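Local coordinates for 3-dehydroquinate dehydratase (Geobacillus kaustophilus, PDB 2YR1), which probably catalyses the cis-dehydration of 3-dehydroquinate to 3-dehydroshikimate through a Schiff base, the third step of the chorismate pathway, at residues R57-Q62 against I95-A100. Sequence-based numbering, arbitrary orientation.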
loop_
_atom_site.group_PDB
_atom_site.type_symbol
_atom_site.label_atom_id
_atom_site.label_comp_id
_atom_site.label_asym_id
_atom_site.label_seq_id
_atom_site.Cartn_x
_atom_site.Cartn_y
_atom_site.Cartn_z
ATOM N N ARG A 57 -9.080 27.832 -21.913
ATOM C CA ARG A 57 -8.938 29.288 -21.924
ATOM C C ARG A 57 -10.252 30.003 -22.249
ATOM O O ARG A 57 -10.537 31.040 -21.671
ATOM C CB ARG A 57 -7.844 29.746 -22.908
ATOM C CG ARG A 57 -6.470 29.963 -22.261
ATOM C CD ARG A 57 -5.539 30.852 -23.106
ATOM N NE ARG A 57 -5.295 30.304 -24.441
ATOM C CZ ARG A 57 -6.112 30.444 -25.487
ATOM N NH1 ARG A 57 -7.243 31.131 -25.376
ATOM N NH2 ARG A 57 -5.805 29.872 -26.647
ATOM N N ALA A 58 -11.047 29.436 -23.156
ATOM C CA ALA A 58 -12.326 30.029 -23.558
ATOM C C ALA A 58 -13.514 29.617 -22.687
ATOM O O ALA A 58 -14.607 29.365 -23.205
ATOM C CB ALA A 58 -12.630 29.682 -25.011
ATOM N N ILE A 59 -13.315 29.547 -21.376
ATOM C CA ILE A 59 -14.419 29.168 -20.500
ATOM C C ILE A 59 -15.438 30.300 -20.431
ATOM O O ILE A 59 -16.558 30.105 -19.955
ATOM C CB ILE A 59 -13.950 28.871 -19.068
ATOM C CG1 ILE A 59 -13.038 29.990 -18.585
ATOM C CG2 ILE A 59 -13.253 27.534 -19.015
ATOM C CD1 ILE A 59 -12.751 29.922 -17.125
ATOM N N ASP A 60 -15.033 31.478 -20.902
ATOM C CA ASP A 60 -15.895 32.648 -20.900
ATOM C C ASP A 60 -16.962 32.497 -21.965
ATOM O O ASP A 60 -17.857 33.335 -22.075
ATOM C CB ASP A 60 -15.099 33.921 -21.202
ATOM C CG ASP A 60 -14.080 34.266 -20.124
ATOM O OD1 ASP A 60 -14.340 33.983 -18.934
ATOM O OD2 ASP A 60 -13.029 34.850 -20.475
ATOM N N ASP A 61 -16.865 31.431 -22.754
ATOM C CA ASP A 61 -17.821 31.203 -23.823
ATOM C C ASP A 61 -18.603 29.911 -23.636
ATOM O O ASP A 61 -18.125 28.828 -23.980
ATOM C CB ASP A 61 -17.097 31.178 -25.168
ATOM C CG ASP A 61 -17.996 31.593 -26.317
ATOM O OD1 ASP A 61 -19.117 31.044 -26.419
ATOM O OD2 ASP A 61 -17.582 32.467 -27.116
ATOM N N GLN A 62 -19.815 30.029 -23.100
ATOM C CA GLN A 62 -20.638 28.855 -22.864
ATOM C C GLN A 62 -20.867 28.034 -24.123
ATOM O O GLN A 62 -20.836 26.803 -24.073
ATOM C CB GLN A 62 -21.993 29.253 -22.263
ATOM C CG GLN A 62 -21.919 29.665 -20.809
ATOM C CD GLN A 62 -23.278 29.723 -20.130
ATOM O OE1 GLN A 62 -23.364 29.987 -18.936
ATOM N NE2 GLN A 62 -24.343 29.480 -20.887
ATOM N N ILE A 95 -8.567 31.330 -13.804
ATOM C CA ILE A 95 -9.893 31.418 -14.411
ATOM C C ILE A 95 -10.418 32.862 -14.542
ATOM O O ILE A 95 -10.492 33.595 -13.561
ATOM C CB ILE A 95 -10.871 30.551 -13.576
ATOM C CG1 ILE A 95 -12.283 30.627 -14.127
ATOM C CG2 ILE A 95 -10.860 31.011 -12.123
ATOM C CD1 ILE A 95 -13.238 29.680 -13.430
ATOM N N PRO A 96 -10.786 33.277 -15.767
ATOM C CA PRO A 96 -11.303 34.618 -16.075
ATOM C C PRO A 96 -12.708 34.967 -15.581
ATOM O O PRO A 96 -13.010 36.143 -15.373
ATOM C CB PRO A 96 -11.216 34.672 -17.594
ATOM C CG PRO A 96 -11.505 33.256 -17.987
ATOM C CD PRO A 96 -10.637 32.489 -17.006
ATOM N N LEU A 97 -13.576 33.965 -15.428
ATOM C CA LEU A 97 -14.945 34.215 -14.965
ATOM C C LEU A 97 -15.014 33.918 -13.479
ATOM O O LEU A 97 -14.317 33.042 -12.999
ATOM C CB LEU A 97 -15.937 33.339 -15.739
ATOM C CG LEU A 97 -15.881 31.823 -15.548
ATOM C CD1 LEU A 97 -16.711 31.457 -14.341
ATOM C CD2 LEU A 97 -16.422 31.115 -16.781
ATOM N N ASN A 98 -15.845 34.645 -12.743
ATOM C CA ASN A 98 -15.918 34.412 -11.307
ATOM C C ASN A 98 -16.983 33.401 -10.885
ATOM O O ASN A 98 -17.620 32.749 -11.720
ATOM C CB ASN A 98 -16.102 35.743 -10.554
ATOM C CG ASN A 98 -17.549 36.209 -10.501
ATOM O OD1 ASN A 98 -18.361 35.668 -9.745
ATOM N ND2 ASN A 98 -17.880 37.218 -11.305
ATOM N N GLU A 99 -17.143 33.276 -9.573
ATOM C CA GLU A 99 -18.084 32.358 -8.942
ATOM C C GLU A 99 -19.418 32.112 -9.653
ATOM O O GLU A 99 -19.700 30.987 -10.087
ATOM C CB GLU A 99 -18.355 32.840 -7.519
ATOM C CG GLU A 99 -19.433 32.069 -6.789
ATOM C CD GLU A 99 -19.464 32.395 -5.309
ATOM O OE1 GLU A 99 -19.877 33.518 -4.932
ATOM O OE2 GLU A 99 -19.055 31.520 -4.522
ATOM N N ALA A 100 -20.230 33.161 -9.754
ATOM C CA ALA A 100 -21.544 33.072 -10.375
ATOM C C ALA A 100 -21.528 32.417 -11.744
ATOM O O ALA A 100 -22.330 31.519 -12.032
ATOM C CB ALA A 100 -22.161 34.461 -10.477
#
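Ile-59 reaches from the type I turn Ala-58 to Asp-61 into the loop ahead of helix 99-112, where its CD1 meets Ile-95, Pro-96 and Leu-97. The side chains of Ile-59 and Ile-95 lie at about a right angle, with the two CD1 atoms 3.7 Å apart. Pro-96 crosses Ile-59 obliquely, its CG 3.7 Å from CG1 of Ile-59. With CG1 set between its backbone N and carbonyl carbon (chi1 48°), Ile-59 sends its long branch toward the 95-97 loop, and CD1 comes within 3.9 Å of CD2 of Leu-97. That same CD2 lies 3.3 Å from the carbonyl O of Ile-59, so the leucine packs against backbone as well as side chain. Charged Asp-60 suits its exposed place: its carboxylate lies against Pro-96 in van der Waals contact, OD1 3.1 Å from CG and OD2 3.4 Å from CB. Cutting Ile-59 back to an alanine removes CG1 and CD1 and is likely to open a gap between Ile-95, Pro-96 and Leu-97. At the end of the same loop, Asn-98 N-caps helix 99-112, its OD1 accepting from Ala-100 N at 3.1 Å, while Leu-97 leans on Val-102 and Leu-105 of that helix. Two neighbouring beta-alpha loops are thus packed together at the C-terminal ends of parallel strands 48-52 and 81-84, as expected around the rim of a TIM barrel.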